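Local structure of beta-glucanase (6EUG) at residues 229-240 / 252-263. The protein probably cleaves beta-1,3-linked galactose residues of arabinogalactan, the present chain being the family GH43 glycoside hydrolase part of a longer protein. Sequence-based numbering, arbitrary orientation. Where two conformers were deposited one is given.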
ATOM      1  N   TYR A 229       6.185  -1.972  -2.868  1.00 11.93           N
ATOM      2  CA  TYR A 229       5.662  -0.875  -3.723  1.00 12.28           C
ATOM      3  C   TYR A 229       5.627  -1.160  -5.217  1.00 13.78           C
ATOM      4  O   TYR A 229       6.416  -1.958  -5.717  1.00 14.26           O
ATOM      5  CB  TYR A 229       6.452   0.431  -3.448  1.00 13.05           C
ATOM      6  CG  TYR A 229       7.971   0.251  -3.648  1.00 13.65           C
ATOM      7  CD1 TYR A 229       8.783  -0.290  -2.621  1.00 12.66           C
ATOM      8  CD2 TYR A 229       8.590   0.532  -4.889  1.00 14.08           C
ATOM      9  CE1 TYR A 229      10.137  -0.485  -2.822  1.00 13.71           C
ATOM     10  CE2 TYR A 229       9.946   0.341  -5.088  1.00 14.56           C
ATOM     11  CZ  TYR A 229      10.718  -0.217  -4.072  1.00 15.73           C
ATOM     12  OH  TYR A 229      12.057  -0.449  -4.290  1.00 15.37           O
ATOM     13  N   SER A 230       4.714  -0.470  -5.917  0.50 14.52           N
ATOM     14  CA  SER A 230       4.643  -0.511  -7.364  0.50 14.70           C
ATOM     15  C   SER A 230       5.745   0.423  -7.924  0.50 14.36           C
ATOM     16  O   SER A 230       5.819   1.601  -7.573  0.50 13.59           O
ATOM     17  CB  SER A 230       3.248  -0.102  -7.858  0.50 16.58           C
ATOM     18  OG  SER A 230       2.233  -0.937  -7.306  0.50 15.32           O
ATOM     19  N   SER A 231       6.593  -0.126  -8.785  1.00 11.61           N
ATOM     20  CA  SER A 231       7.810   0.555  -9.302  1.00 13.06           C
ATOM     21  C   SER A 231       7.902   0.487 -10.844  1.00 13.41           C
ATOM     22  O   SER A 231       7.015  -0.058 -11.496  1.00 13.14           O
ATOM     23  CB  SER A 231       9.058  -0.113  -8.693  1.00 13.47           C
ATOM     24  OG  SER A 231      10.242   0.682  -8.823  1.00 13.77           O
ATOM     25  N   GLU A 232       8.975   1.036 -11.434  1.00 13.41           N
ATOM     26  CA  GLU A 232       9.203   0.917 -12.873  1.00 14.36           C
ATOM     27  C   GLU A 232       7.954   1.359 -13.707  1.00 15.21           C
ATOM     28  O   GLU A 232       7.396   0.589 -14.506  1.00 14.80           O
ATOM     29  CB  GLU A 232       9.623  -0.535 -13.195  1.00 15.88           C
ATOM     30  CG  GLU A 232      10.798  -1.072 -12.387  1.00 15.42           C
ATOM     31  CD  GLU A 232      11.169  -2.532 -12.628  1.00 14.83           C
ATOM     32  OE1 GLU A 232      10.923  -3.090 -13.759  1.00 15.85           O
ATOM     33  OE2 GLU A 232      11.677  -3.182 -11.648  1.00 14.90           O
ATOM     34  N   ASP A 233       7.513   2.599 -13.506  1.00 16.82           N
ATOM     35  CA  ASP A 233       6.335   3.160 -14.205  1.00 15.92           C
ATOM     36  C   ASP A 233       5.073   2.301 -13.898  1.00 16.22           C
ATOM     37  O   ASP A 233       4.240   2.071 -14.795  1.00 17.51           O
ATOM     38  CB  ASP A 233       6.545   3.335 -15.735  1.00 20.07           C
ATOM     39  CG  ASP A 233       7.471   4.525 -16.105  1.00 23.70           C
ATOM     40  OD1 ASP A 233       7.896   5.301 -15.269  1.00 24.20           O
ATOM     41  OD2 ASP A 233       7.829   4.685 -17.279  1.00 26.29           O
ATOM     42  N   ASN A 234       4.992   1.812 -12.641  1.00 14.89           N
ATOM     43  CA  ASN A 234       3.905   0.938 -12.134  1.00 13.30           C
ATOM     44  C   ASN A 234       3.944  -0.514 -12.689  1.00 13.19           C
ATOM     45  O   ASN A 234       3.096  -1.331 -12.334  1.00 15.30           O
ATOM     46  CB  ASN A 234       2.489   1.538 -12.397  1.00 13.41           C
ATOM     47  CG  ASN A 234       2.204   2.816 -11.618  1.00 16.19           C
ATOM     48  OD1 ASN A 234       2.947   3.216 -10.728  1.00 18.50           O
ATOM     49  ND2 ASN A 234       1.129   3.489 -11.999  1.00 24.20           N
ATOM     50  N   LEU A 235       4.915  -0.845 -13.529  1.00 13.42           N
ATOM     51  CA  LEU A 235       4.923  -2.137 -14.225  1.00 12.84           C
ATOM     52  C   LEU A 235       5.342  -3.345 -13.351  1.00 12.32           C
ATOM     53  O   LEU A 235       5.019  -4.475 -13.686  1.00 14.52           O
ATOM     54  CB  LEU A 235       5.803  -2.080 -15.482  1.00 13.37           C
ATOM     55  CG  LEU A 235       5.344  -1.108 -16.584  1.00 14.23           C
ATOM     56  CD1 LEU A 235       6.450  -0.699 -17.539  1.00 15.76           C
ATOM     57  CD2 LEU A 235       4.187  -1.690 -17.352  1.00 14.76           C
ATOM     58  N   THR A 236       6.100  -3.108 -12.290  1.00 12.85           N
ATOM     59  CA  THR A 236       6.806  -4.191 -11.575  1.00 12.94           C
ATOM     60  C   THR A 236       6.710  -3.924 -10.086  1.00 15.20           C
ATOM     61  O   THR A 236       6.889  -2.748  -9.661  1.00 14.39           O
ATOM     62  CB  THR A 236       8.305  -4.185 -12.006  1.00 13.86           C
ATOM     63  OG1 THR A 236       8.397  -4.309 -13.446  1.00 15.35           O
ATOM     64  CG2 THR A 236       9.085  -5.323 -11.341  1.00 14.69           C
ATOM     65  N   LEU A 237       6.453  -4.968  -9.267  1.00 14.38           N
ATOM     66  CA  LEU A 237       6.484  -4.801  -7.796  1.00 14.87           C
ATOM     67  C   LEU A 237       7.923  -4.936  -7.278  1.00 14.67           C
ATOM     68  O   LEU A 237       8.684  -5.756  -7.791  1.00 14.30           O
ATOM     69  CB  LEU A 237       5.658  -5.847  -7.074  1.00 16.17           C
ATOM     70  CG  LEU A 237       4.147  -5.713  -7.106  1.00 17.90           C
ATOM     71  CD1 LEU A 237       3.560  -6.999  -6.574  1.00 20.37           C
ATOM     72  CD2 LEU A 237       3.693  -4.512  -6.267  1.00 18.99           C
ATOM     73  N   GLN A 238       8.276  -4.118  -6.273  1.00 13.13           N
ATOM     74  CA  GLN A 238       9.549  -4.288  -5.550  1.00 14.17           C
ATOM     75  C   GLN A 238       9.312  -4.430  -4.044  1.00 14.19           C
ATOM     76  O   GLN A 238       8.325  -3.881  -3.517  1.00 13.62           O
ATOM     77  CB  GLN A 238      10.555  -3.169  -5.892  1.00 15.30           C
ATOM     78  CG  GLN A 238      11.032  -3.199  -7.346  1.00 16.01           C
ATOM     79  CD  GLN A 238      11.983  -2.061  -7.722  1.00 15.25           C
ATOM     80  OE1 GLN A 238      12.400  -1.280  -6.847  1.00 14.98           O
ATOM     81  NE2 GLN A 238      12.317  -1.940  -9.034  1.00 15.02           N
ATOM     82  N   ILE A 239      10.182  -5.225  -3.376  1.00 13.72           N
ATOM     83  CA  ILE A 239      10.134  -5.464  -1.923  1.00 15.20           C
ATOM     84  C   ILE A 239      11.506  -5.111  -1.386  1.00 15.44           C
ATOM     85  O   ILE A 239      12.482  -5.751  -1.792  1.00 15.81           O
ATOM     86  CB  ILE A 239       9.813  -6.931  -1.575  1.00 16.50           C
ATOM     87  CG1 ILE A 239       8.508  -7.359  -2.264  1.00 15.73           C
ATOM     88  CG2 ILE A 239       9.751  -7.130  -0.059  1.00 16.38           C
ATOM     89  CD1 ILE A 239       8.042  -8.783  -1.957  1.00 18.65           C
ATOM     90  N   ALA A 240      11.556  -4.103  -0.500  1.00 14.74           N
ATOM     91  CA  ALA A 240      12.814  -3.519   0.028  1.00 17.03           C
ATOM     92  C   ALA A 240      12.886  -3.599   1.559  1.00 16.65           C
ATOM     93  O   ALA A 240      11.990  -3.123   2.268  1.00 16.16           O
ATOM     94  CB  ALA A 240      12.948  -2.072  -0.416  1.00 16.05           C
ATOM     95  N   LYS A 252      19.001  -3.684   0.238  1.00 17.98           N
ATOM     96  CA  LYS A 252      18.643  -5.053  -0.106  1.00 16.67           C
ATOM     97  C   LYS A 252      17.179  -5.049  -0.560  1.00 16.16           C
ATOM     98  O   LYS A 252      16.288  -4.618   0.204  1.00 17.11           O
ATOM     99  CB  LYS A 252      18.846  -5.978   1.106  1.00 19.09           C
ATOM    100  CG  LYS A 252      18.598  -7.447   0.835  1.00 21.91           C
ATOM    101  CD  LYS A 252      18.513  -8.298   2.094  1.00 27.50           C
ATOM    102  CE  LYS A 252      19.784  -8.303   2.895  1.00 29.60           C
ATOM    103  NZ  LYS A 252      19.773  -9.487   3.815  1.00 31.00           N
ATOM    104  N   TYR A 253      16.940  -5.477  -1.801  1.00 15.64           N
ATOM    105  CA  TYR A 253      15.586  -5.534  -2.368  1.00 14.05           C
ATOM    106  C   TYR A 253      15.481  -6.525  -3.507  1.00 15.70           C
ATOM    107  O   TYR A 253      16.503  -6.851  -4.124  1.00 17.83           O
ATOM    108  CB  TYR A 253      15.089  -4.168  -2.859  1.00 13.34           C
ATOM    109  CG  TYR A 253      15.678  -3.565  -4.148  1.00 14.24           C
ATOM    110  CD1 TYR A 253      16.967  -3.036  -4.173  1.00 14.64           C
ATOM    111  CD2 TYR A 253      14.898  -3.459  -5.332  1.00 16.72           C
ATOM    112  CE1 TYR A 253      17.485  -2.445  -5.323  1.00 16.17           C
ATOM    113  CE2 TYR A 253      15.402  -2.873  -6.491  1.00 14.45           C
ATOM    114  CZ  TYR A 253      16.693  -2.352  -6.497  1.00 14.97           C
ATOM    115  OH  TYR A 253      17.184  -1.766  -7.664  1.00 16.07           O
ATOM    116  N   ILE A 254      14.238  -6.951  -3.797  1.00 15.30           N
ATOM    117  CA  ILE A 254      13.932  -7.804  -4.964  1.00 14.57           C
ATOM    118  C   ILE A 254      12.868  -7.128  -5.870  1.00 13.97           C
ATOM    119  O   ILE A 254      12.146  -6.208  -5.440  1.00 13.79           O
ATOM    120  CB  ILE A 254      13.498  -9.242  -4.585  1.00 15.76           C
ATOM    121  CG1 ILE A 254      12.145  -9.276  -3.823  1.00 17.62           C
ATOM    122  CG2 ILE A 254      14.627  -9.927  -3.831  1.00 16.11           C
ATOM    123  CD1 ILE A 254      11.496 -10.644  -3.670  1.00 19.00           C
ATOM    124  N   ARG A 255      12.759  -7.620  -7.100  1.00 13.93           N
ATOM    125  CA  ARG A 255      11.717  -7.203  -8.037  1.00 14.30           C
ATOM    126  C   ARG A 255      10.955  -8.462  -8.495  1.00 15.88           C
ATOM    127  O   ARG A 255      11.564  -9.514  -8.752  1.00 17.22           O
ATOM    128  CB  ARG A 255      12.319  -6.400  -9.213  1.00 14.88           C
ATOM    129  CG  ARG A 255      13.201  -7.163 -10.195  1.00 15.75           C
ATOM    130  CD  ARG A 255      13.873  -6.237 -11.206  1.00 15.37           C
ATOM    131  NE  ARG A 255      12.980  -5.718 -12.254  1.00 15.15           N
ATOM    132  CZ  ARG A 255      12.795  -6.251 -13.461  1.00 15.32           C
ATOM    133  NH1 ARG A 255      13.424  -7.357 -13.831  1.00 17.17           N
ATOM    134  NH2 ARG A 255      11.992  -5.622 -14.329  1.00 16.33           N
ATOM    135  N   ILE A 256       9.630  -8.365  -8.563  1.00 15.27           N
ATOM    136  CA  ILE A 256       8.780  -9.506  -8.880  1.00 15.74           C
ATOM    137  C   ILE A 256       7.669  -9.115  -9.850  1.00 13.90           C
ATOM    138  O   ILE A 256       7.231  -7.949  -9.915  1.00 15.03           O
ATOM    139  CB  ILE A 256       8.173 -10.187  -7.620  1.00 15.46           C
ATOM    140  CG1 ILE A 256       7.378  -9.168  -6.755  1.00 16.54           C
ATOM    141  CG2 ILE A 256       9.269 -10.864  -6.787  1.00 16.65           C
ATOM    142  CD1 ILE A 256       6.589  -9.813  -5.619  1.00 16.72           C
ATOM    143  N   PHE A 257       7.230 -10.094 -10.636  1.00 14.10           N
ATOM    144  CA  PHE A 257       6.174  -9.883 -11.651  1.00 15.78           C
ATOM    145  C   PHE A 257       6.420  -8.715 -12.579  1.00 15.90           C
ATOM    146  O   PHE A 257       5.538  -7.851 -12.757  1.00 16.30           O
ATOM    147  CB  PHE A 257       4.731  -9.867 -11.027  1.00 17.43           C
ATOM    148  CG  PHE A 257       4.465 -11.072 -10.179  1.00 16.58           C
ATOM    149  CD1 PHE A 257       4.281 -12.308 -10.804  1.00 16.27           C
ATOM    150  CD2 PHE A 257       4.490 -11.005  -8.783  1.00 15.53           C
ATOM    151  CE1 PHE A 257       4.146 -13.468 -10.050  1.00 16.70           C
ATOM    152  CE2 PHE A 257       4.348 -12.167  -8.029  1.00 15.88           C
ATOM    153  CZ  PHE A 257       4.188 -13.405  -8.681  1.00 15.71           C
ATOM    154  N   PRO A 258       7.608  -8.684 -13.223  1.00 16.48           N
ATOM    155  CA  PRO A 258       7.864  -7.574 -14.122  1.00 16.91           C
ATOM    156  C   PRO A 258       6.935  -7.512 -15.335  1.00 15.44           C
ATOM    157  O   PRO A 258       6.750  -8.501 -16.066  1.00 20.14           O
ATOM    158  CB  PRO A 258       9.326  -7.749 -14.513  1.00 21.15           C
ATOM    159  CG  PRO A 258       9.642  -9.190 -14.262  1.00 22.45           C
ATOM    160  CD  PRO A 258       8.752  -9.596 -13.115  1.00 19.21           C
ATOM    161  N   GLY A 259       6.371  -6.334 -15.552  1.00 14.38           N
ATOM    162  CA  GLY A 259       5.372  -6.145 -16.580  1.00 16.48           C
ATOM    163  C   GLY A 259       3.950  -6.541 -16.195  1.00 18.82           C
ATOM    164  O   GLY A 259       3.027  -6.373 -17.002  1.00 19.87           O
ATOM    165  N   GLY A 260       3.764  -7.056 -14.982  1.00 17.33           N
ATOM    166  CA  GLY A 260       2.450  -7.515 -14.507  1.00 18.06           C
ATOM    167  C   GLY A 260       1.426  -6.460 -14.082  1.00 18.85           C
ATOM    168  O   GLY A 260       0.224  -6.785 -13.915  1.00 18.78           O
ATOM    169  N   HIS A 261       1.878  -5.217 -13.877  1.00 16.90           N
ATOM    170  CA  HIS A 261       0.993  -4.093 -13.527  1.00 17.31           C
ATOM    171  C   HIS A 261       0.174  -4.369 -12.232  1.00 19.18           C
ATOM    172  O   HIS A 261      -1.012  -4.033 -12.141  1.00 22.96           O
ATOM    173  CB  HIS A 261       0.029  -3.800 -14.714  1.00 19.12           C
ATOM    174  CG  HIS A 261       0.256  -2.498 -15.406  1.00 20.47           C
ATOM    175  ND1 HIS A 261      -0.212  -2.259 -16.683  1.00 21.46           N
ATOM    176  CD2 HIS A 261       0.839  -1.352 -14.992  1.00 20.22           C
ATOM    177  CE1 HIS A 261       0.107  -1.026 -17.033  1.00 17.64           C
ATOM    178  NE2 HIS A 261       0.729  -0.449 -16.016  1.00 21.78           N
ATOM    179  N   ASN A 262       0.806  -4.994 -11.239  1.00 15.42           N
ATOM    180  CA  ASN A 262       0.194  -5.174  -9.925  1.00 14.35           C
ATOM    181  C   ASN A 262       0.280  -3.875  -9.102  1.00 13.50           C
ATOM    182  O   ASN A 262       1.331  -3.228  -9.067  1.00 15.93           O
ATOM    183  CB  ASN A 262       0.899  -6.310  -9.161  1.00 12.56           C
ATOM    184  CG  ASN A 262       0.605  -7.679  -9.757  1.00 13.92           C
ATOM    185  OD1 ASN A 262      -0.506  -8.271  -9.531  1.00 16.31           O
ATOM    186  ND2 ASN A 262       1.565  -8.201 -10.523  1.00 15.82           N
ATOM    187  N   GLU A 263      -0.824  -3.589  -8.405  0.50 13.79           N
ATOM    188  CA  GLU A 263      -1.032  -2.322  -7.689  0.50 13.30           C
ATOM    189  C   GLU A 263      -1.701  -2.559  -6.332  0.50 12.94           C
ATOM    190  O   GLU A 263      -2.011  -3.693  -5.990  0.50 12.20           O
ATOM    191  CB  GLU A 263      -1.894  -1.375  -8.556  0.50 13.17           C
ATOM    192  CG  GLU A 263      -1.511  -1.301 -10.037  0.50 14.22           C
ATOM    193  CD  GLU A 263      -0.060  -0.902 -10.344  0.50 14.21           C
ATOM    194  OE1 GLU A 263       0.587  -0.147  -9.592  0.50 15.35           O
ATOM    195  OE2 GLU A 263       0.451  -1.351 -11.389  0.50 18.55           O
TER
HETATM  196  O   HOH W   1       2.005   2.113 -16.227  1.00 30.48           O
HETATM  197  O   HOH W   2       3.626  -3.604 -10.561  1.00 16.05           O
HETATM  198  O   HOH W   3       0.879   2.495  -8.294  1.00 16.70           O
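R255 grips E232 side-on: NE gives a hydrogen bond to OE2 (2.9 Å) and NH2 to OE1 (2.8 Å), a salt bridge in which two flat groups, 17° from coplanar, match edge to edge. E232 stands in a type I' turn and sends out an extended chain (chi2 176°); the arginine turns about its CG-CD bond (chi3 -74°) to present its edge. Each carboxylate oxygen has a second donor. The hydroxyl of T236 meets OE1 from above the carboxylate plane, and Q238 NE2 reaches the anti side of OE2 at 3.0 Å. An amide suits Q238 because its OE1 can accept from Y229 OH meanwhile; it lies alongside the Y253 ring, whose hydroxyl bonds A165 O.

Strands 236-240 and 252-256 run antiparallel in one blade of the GH43 beta-propeller. Q238, A240, Y253 and R255 share one face; on the other, L237, I239, I254 and I256 pack as aliphatic chains, I239 CD1 lying 4.1 Å from I256 CD1. Beyond the strands, L235 CD2 sits over one face of the H261 imidazole, 4.1 Å from its centroid, a CH-pi contact; H261 N bonds L235 O, while water 1 links H261 NE2 to D233 O. Nearby G259 has backbone angles that call for glycine.

The side chain of E263, with OE1 2.9 Å from S230 OG, is about 5 Å from the bound glucoimidazole. In the buried, bidentate salt bridge E232 probably balances the arginine's charge; its carboxylate, taking four donors from R255, T236 and Q238, joins turn to edge strand, and R255 carries the link to helix 190-197 through the carbonyls of I196 and A197.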